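Local coordinates for probable mannosyltransferase KTR4 (Saccharomyces cerevisiae, PDB 5A07), which is a probable mannosyltransferase of the glycolipid 2-alpha-mannosyltransferase family with a GT-A fold, holding guanosine-5'-diphosphate and a manganese ion in this structure, at residues B[274-279]-B[335-340]; B[124-129]-B[235-240]. All coordinates share one frame; numbering follows the deposited sequence.

Interaction 1. Residues B[274-279]-B[335-340]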
loop_
_atom_site.group_PDB
_atom_site.type_symbol
_atom_site.label_atom_id
_atom_site.label_comp_id
_atom_site.label_asym_id
_atom_site.label_seq_id
_atom_site.Cartn_x
_atom_site.Cartn_y
_atom_site.Cartn_z
ATOM N N THR B 274 -8.982 17.578 -1.671
ATOM C CA THR B 274 -9.040 19.048 -1.979
ATOM C C THR B 274 -7.738 19.689 -1.609
ATOM O O THR B 274 -7.198 20.476 -2.369
ATOM C CB THR B 274 -10.263 19.733 -1.328
ATOM O OG1 THR B 274 -10.326 19.413 0.057
ATOM C CG2 THR B 274 -11.532 19.141 -1.894
ATOM N N SER B 275 -7.140 19.283 -0.487
ATOM C CA SER B 275 -5.811 19.798 -0.155
ATOM C C SER B 275 -4.748 19.349 -1.128
ATOM O O SER B 275 -3.816 20.084 -1.461
ATOM C CB SER B 275 -5.372 19.394 1.266
ATOM O OG SER B 275 -6.336 19.779 2.200
ATOM N N THR B 276 -4.853 18.095 -1.573
ATOM C CA THR B 276 -3.855 17.576 -2.472
ATOM C C THR B 276 -3.970 18.281 -3.828
ATOM O O THR B 276 -2.956 18.576 -4.460
ATOM C CB THR B 276 -4.065 16.059 -2.650
ATOM O OG1 THR B 276 -3.838 15.345 -1.419
ATOM C CG2 THR B 276 -3.137 15.523 -3.724
ATOM N N MET B 277 -5.201 18.624 -4.248
ATOM C CA MET B 277 -5.351 19.431 -5.496
ATOM C C MET B 277 -4.745 20.848 -5.361
ATOM O O MET B 277 -4.089 21.324 -6.308
ATOM C CB MET B 277 -6.818 19.511 -5.902
ATOM C CG MET B 277 -7.335 18.183 -6.434
ATOM S SD MET B 277 -6.467 17.574 -7.862
ATOM C CE MET B 277 -5.219 16.468 -7.165
ATOM N N ASP B 278 -4.897 21.469 -4.188
ATOM C CA ASP B 278 -4.238 22.768 -3.930
ATOM C C ASP B 278 -2.751 22.576 -4.049
ATOM O O ASP B 278 -2.088 23.347 -4.710
ATOM C CB ASP B 278 -4.558 23.327 -2.531
ATOM C CG ASP B 278 -5.998 23.811 -2.389
ATOM O OD1 ASP B 278 -6.629 24.101 -3.412
ATOM O OD2 ASP B 278 -6.518 23.839 -1.260
ATOM N N PHE B 279 -2.190 21.503 -3.471
ATOM C CA PHE B 279 -0.751 21.323 -3.605
ATOM C C PHE B 279 -0.319 21.154 -5.054
ATOM O O PHE B 279 0.700 21.698 -5.484
ATOM C CB PHE B 279 -0.300 20.081 -2.774
ATOM C CG PHE B 279 1.121 19.697 -2.969
ATOM C CD1 PHE B 279 2.121 20.302 -2.224
ATOM C CD2 PHE B 279 1.459 18.677 -3.798
ATOM C CE1 PHE B 279 3.461 19.941 -2.411
ATOM C CE2 PHE B 279 2.780 18.302 -3.987
ATOM C CZ PHE B 279 3.773 18.909 -3.256
ATOM N N GLU B 335 8.432 14.174 -0.615
ATOM C CA GLU B 335 8.765 14.904 0.640
ATOM C C GLU B 335 8.051 16.251 0.778
ATOM O O GLU B 335 7.539 16.613 1.854
ATOM C CB GLU B 335 10.253 15.106 0.723
ATOM C CG GLU B 335 11.063 13.803 0.752
ATOM C CD GLU B 335 11.078 13.160 2.129
ATOM O OE1 GLU B 335 9.994 13.052 2.775
ATOM O OE2 GLU B 335 12.196 12.771 2.566
ATOM N N LYS B 336 7.910 16.968 -0.343
ATOM C CA LYS B 336 7.178 18.244 -0.323
ATOM C C LYS B 336 5.719 18.036 -0.070
ATOM O O LYS B 336 5.036 18.808 0.685
ATOM C CB LYS B 336 7.376 18.956 -1.649
ATOM C CG LYS B 336 8.814 19.353 -1.886
ATOM C CD LYS B 336 9.157 20.615 -1.097
ATOM C CE LYS B 336 10.468 21.188 -1.666
ATOM N NZ LYS B 336 11.134 22.041 -0.656
ATOM N N TYR B 337 5.187 16.969 -0.676
ATOM C CA TYR B 337 3.792 16.684 -0.426
ATOM C C TYR B 337 3.598 16.368 1.039
ATOM O O TYR B 337 2.597 16.772 1.658
ATOM C CB TYR B 337 3.342 15.524 -1.382
ATOM C CG TYR B 337 1.960 15.031 -1.240
ATOM C CD1 TYR B 337 0.891 15.885 -1.273
ATOM C CD2 TYR B 337 1.687 13.640 -1.196
ATOM C CE1 TYR B 337 -0.408 15.404 -1.198
ATOM C CE2 TYR B 337 0.399 13.152 -1.083
ATOM C CZ TYR B 337 -0.647 14.026 -1.134
ATOM O OH TYR B 337 -1.908 13.549 -1.018
ATOM N N MET B 338 4.496 15.541 1.593
ATOM C CA MET B 338 4.348 15.187 3.030
ATOM C C MET B 338 4.364 16.464 3.938
ATOM O O MET B 338 3.538 16.614 4.851
ATOM C CB MET B 338 5.481 14.219 3.483
ATOM C CG MET B 338 5.446 12.821 2.869
ATOM S SD MET B 338 3.829 12.028 3.018
ATOM C CE MET B 338 3.185 12.339 1.389
ATOM N N GLN B 339 5.318 17.332 3.697
ATOM C CA GLN B 339 5.353 18.645 4.399
ATOM C C GLN B 339 4.054 19.453 4.307
ATOM O O GLN B 339 3.498 19.921 5.336
ATOM C CB GLN B 339 6.528 19.491 3.924
ATOM C CG GLN B 339 6.816 20.669 4.885
ATOM C CD GLN B 339 6.616 20.353 6.425
ATOM O OE1 GLN B 339 7.289 19.474 6.998
ATOM N NE2 GLN B 339 5.655 21.062 7.078
ATOM N N TYR B 340 3.485 19.483 3.117
ATOM C CA TYR B 340 2.214 20.148 2.900
ATOM C C TYR B 340 1.112 19.526 3.726
ATOM O O TYR B 340 0.320 20.219 4.435
ATOM C CB TYR B 340 1.857 20.109 1.390
ATOM C CG TYR B 340 0.716 21.029 0.999
ATOM C CD1 TYR B 340 0.945 22.349 0.601
ATOM C CD2 TYR B 340 -0.582 20.572 1.012
ATOM C CE1 TYR B 340 -0.101 23.162 0.224
ATOM C CE2 TYR B 340 -1.643 21.401 0.668
ATOM C CZ TYR B 340 -1.387 22.695 0.270
ATOM O OH TYR B 340 -2.422 23.510 -0.080
#

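Interaction 2. Residues B[124-129]-B[235-240]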
loop_
_atom_site.group_PDB
_atom_site.type_symbol
_atom_site.label_atom_id
_atom_site.label_comp_id
_atom_site.label_asym_id
_atom_site.label_seq_id
_atom_site.Cartn_x
_atom_site.Cartn_y
_atom_site.Cartn_z
ATOM N N GLN B 124 6.823 -16.338 10.089
ATOM C CA GLN B 124 6.967 -17.754 9.739
ATOM C C GLN B 124 6.390 -18.056 8.339
ATOM O O GLN B 124 6.960 -18.812 7.543
ATOM C CB GLN B 124 6.266 -18.629 10.803
ATOM C CG GLN B 124 7.102 -18.666 12.089
ATOM C CD GLN B 124 6.443 -19.457 13.194
ATOM O OE1 GLN B 124 5.247 -19.406 13.294
ATOM N NE2 GLN B 124 7.223 -20.052 14.079
ATOM N N GLN B 125 5.276 -17.485 8.058
ATOM C CA GLN B 125 4.721 -17.600 6.730
ATOM C C GLN B 125 5.528 -16.932 5.631
ATOM O O GLN B 125 5.671 -17.499 4.501
ATOM C CB GLN B 125 3.298 -17.071 6.772
ATOM C CG GLN B 125 2.498 -18.094 7.573
ATOM C CD GLN B 125 1.121 -17.700 7.579
ATOM O OE1 GLN B 125 0.710 -17.040 8.526
ATOM N NE2 GLN B 125 0.478 -17.843 6.475
ATOM N N LEU B 126 6.085 -15.761 5.915
ATOM C CA LEU B 126 6.912 -15.069 4.899
ATOM C C LEU B 126 8.190 -15.878 4.690
ATOM O O LEU B 126 8.695 -15.981 3.551
ATOM C CB LEU B 126 7.276 -13.647 5.350
ATOM C CG LEU B 126 8.217 -12.878 4.443
ATOM C CD1 LEU B 126 7.553 -12.693 3.135
ATOM C CD2 LEU B 126 8.540 -11.540 5.130
ATOM N N GLU B 127 8.744 -16.444 5.753
ATOM C CA GLU B 127 9.968 -17.268 5.593
ATOM C C GLU B 127 9.651 -18.528 4.720
ATOM O O GLU B 127 10.385 -18.870 3.780
ATOM C CB GLU B 127 10.477 -17.721 6.955
ATOM C CG GLU B 127 11.251 -16.653 7.728
ATOM C CD GLU B 127 12.654 -16.403 7.181
ATOM O OE1 GLU B 127 13.340 -17.407 6.879
ATOM O OE2 GLU B 127 13.101 -15.228 7.089
ATOM N N GLU B 128 8.574 -19.189 5.073
ATOM C CA GLU B 128 8.209 -20.451 4.421
ATOM C C GLU B 128 7.902 -20.221 2.930
ATOM O O GLU B 128 8.287 -21.014 2.094
ATOM C CB GLU B 128 7.006 -21.059 5.111
ATOM C CG GLU B 128 6.423 -22.366 4.502
ATOM C CD GLU B 128 7.487 -23.465 4.296
ATOM O OE1 GLU B 128 8.536 -23.467 4.985
ATOM O OE2 GLU B 128 7.356 -24.296 3.382
ATOM N N GLU B 129 7.222 -19.134 2.582
ATOM C CA GLU B 129 6.815 -18.944 1.208
ATOM C C GLU B 129 7.860 -18.199 0.386
ATOM O O GLU B 129 7.782 -18.196 -0.831
ATOM C CB GLU B 129 5.494 -18.158 1.138
ATOM C CG GLU B 129 4.315 -18.830 1.861
ATOM C CD GLU B 129 4.041 -20.324 1.464
ATOM O OE1 GLU B 129 4.356 -20.733 0.336
ATOM O OE2 GLU B 129 3.568 -21.121 2.350
ATOM N N VAL B 235 -0.871 -11.763 9.335
ATOM C CA VAL B 235 -1.166 -11.910 7.921
ATOM C C VAL B 235 -0.738 -13.259 7.495
ATOM O O VAL B 235 -0.006 -13.981 8.215
ATOM C CB VAL B 235 -0.489 -10.804 7.070
ATOM C CG1 VAL B 235 -0.888 -9.476 7.584
ATOM C CG2 VAL B 235 1.037 -10.925 7.081
ATOM N N ASN B 236 -1.161 -13.614 6.299
ATOM C CA ASN B 236 -0.920 -14.931 5.735
ATOM C C ASN B 236 -0.368 -14.840 4.348
ATOM O O ASN B 236 -0.757 -13.940 3.597
ATOM C CB ASN B 236 -2.250 -15.728 5.672
ATOM C CG ASN B 236 -2.866 -15.911 7.061
ATOM O OD1 ASN B 236 -2.396 -16.726 7.848
ATOM N ND2 ASN B 236 -3.787 -15.058 7.400
ATOM N N PHE B 237 0.555 -15.736 4.034
ATOM C CA PHE B 237 1.052 -15.911 2.700
ATOM C C PHE B 237 0.717 -17.296 2.257
ATOM O O PHE B 237 0.914 -18.287 3.006
ATOM C CB PHE B 237 2.544 -15.710 2.634
ATOM C CG PHE B 237 2.979 -14.282 2.923
ATOM C CD1 PHE B 237 2.955 -13.310 1.937
ATOM C CD2 PHE B 237 3.295 -13.902 4.199
ATOM C CE1 PHE B 237 3.258 -11.990 2.230
ATOM C CE2 PHE B 237 3.617 -12.614 4.489
ATOM C CZ PHE B 237 3.553 -11.642 3.514
ATOM N N TYR B 238 0.330 -17.447 1.008
ATOM C CA TYR B 238 -0.174 -18.758 0.529
ATOM C C TYR B 238 0.628 -19.400 -0.560
ATOM O O TYR B 238 0.422 -20.616 -0.767
ATOM C CB TYR B 238 -1.634 -18.656 0.020
ATOM C CG TYR B 238 -2.588 -18.156 1.057
ATOM C CD1 TYR B 238 -2.899 -18.940 2.214
ATOM C CD2 TYR B 238 -3.204 -16.936 0.945
ATOM C CE1 TYR B 238 -3.742 -18.450 3.235
ATOM C CE2 TYR B 238 -4.062 -16.477 1.941
ATOM C CZ TYR B 238 -4.334 -17.266 3.068
ATOM O OH TYR B 238 -5.153 -16.747 4.013
ATOM N N CYS B 239 1.540 -18.668 -1.221
ATOM C CA CYS B 239 2.136 -19.175 -2.419
ATOM C C CYS B 239 3.616 -18.972 -2.440
ATOM O O CYS B 239 4.121 -17.906 -2.093
ATOM C CB CYS B 239 1.525 -18.472 -3.650
ATOM S SG CYS B 239 -0.264 -18.503 -3.731
ATOM N N LYS B 240 4.320 -19.977 -2.929
ATOM C CA LYS B 240 5.756 -19.902 -3.005
ATOM C C LYS B 240 6.229 -18.882 -4.046
ATOM O O LYS B 240 5.780 -18.887 -5.188
ATOM C CB LYS B 240 6.326 -21.254 -3.377
ATOM C CG LYS B 240 6.269 -22.213 -2.202
ATOM C CD LYS B 240 7.226 -23.376 -2.342
ATOM C CE LYS B 240 6.664 -24.588 -1.580
ATOM N NZ LYS B 240 5.892 -25.383 -2.555
HETATM O O HOH W 1 2.805 -20.013 4.540
#

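Interaction 1. Residues B[274-279]-B[335-340]
F279 reaches between Y337 and Y340, and the three rings form an aromatic cluster joining helix 272-282 to helix 332-344. The F279 edge is turned toward the Y340 face in an offset edge-to-face pair, with centroids 5.3 Å apart and planes at 60°. Against Y337 the F279 ring is merely oblique, its plane inclined by 46°.

Two CH-pi contacts accompany this insertion. F279 CB sits 3.8 Å from the centroid of the Y340 ring, nearly over its centre, while Y337 CA lies over one face of the F279 ring, displaced toward the rim. F279 holds CG anti to the backbone N (chi1 173°), which carries its ring across toward helix 332-344, where it runs antiparallel alongside the Y340 side chain.

The polar part is one hydrogen bond: Y337 OH donates to T276 OG1 at 2.7 Å, with OG1 in the plane of the Y337 ring at its edge. T276 OG1 in turn is hydrogen-bonded to L272 O, one turn earlier.

With segment axes 10.6 Å apart at closest approach, aromatic rings make up most of the contact, and L360, L364 and F365 of helix 354-365 pack against it; the chemistry implies apolar packing whose lone directional bond fixes where the Y337 hydroxyl rests.

Interaction 2. Residues B[124-129]-B[235-240]
L126 and F237 run alongside each other in the same sense, joining helix 116-131 to the short strand 236-237. L126 CD1 stands over one face of the F237 ring, 4.3 Å from its centroid and offset toward the rim, while L126 CB approaches F237 CE2 to 3.9 Å. Farther along the helix, E129 bends at chi2 (-52°) and runs antiparallel to the F237 side chain, which brings E129 CG to 3.7 Å from F237 CB.

The E129 carboxylate is bridged to the strand by a water, which donates to E129 OE2 at 2.6 Å and to F237 O at 3.0 Å. Close by, K240 CA makes a CA-H...O contact with E129 O at 3.4 Å, where the two backbones draw nearest. The extended Q125 chain ends beside N236 and F237.

In the next shell, a backbone hydrogen bond joins E129 to I241, W229 of strand 227-230 touches both L126 and F237, and Y379 meets the F237 ring. Segment 235-240 is further tied by N236 ND2 to H380 ND1, by V235 N to S122 OG of helix 116-131, and by the C239-C397 disulfide.

Strand 236-237 thus leaves the metal site, where E232 and H381 bind manganese, and packs on a helix following the first parallel sheet strand, in keeping with the nucleotide-binding half of a GT-A fold.

Both segments of interaction 2 come earlier in the chain than those of interaction 1, and all four belong to the mannosyltransferase family region. Their centres are 36 Å apart, their nearest atoms about 22 Å, and they lie on opposite sides of the chain's centre. Interaction 2 sets helix 116-131 against strand 236-237, an edge strand of a three-stranded antiparallel sheet. The eight-stranded mixed sheet relates them: strand 105-110 precedes helix 116-131, strand 256-262 precedes helix 272-282, and strand 322-325, followed by helix 326-329, leads to helix 332-344. In interaction 2 the V235 side chain is about 6 Å from manganese and about 8 Å from guanosine-5'-diphosphate; interaction 1 is helix-helix packing.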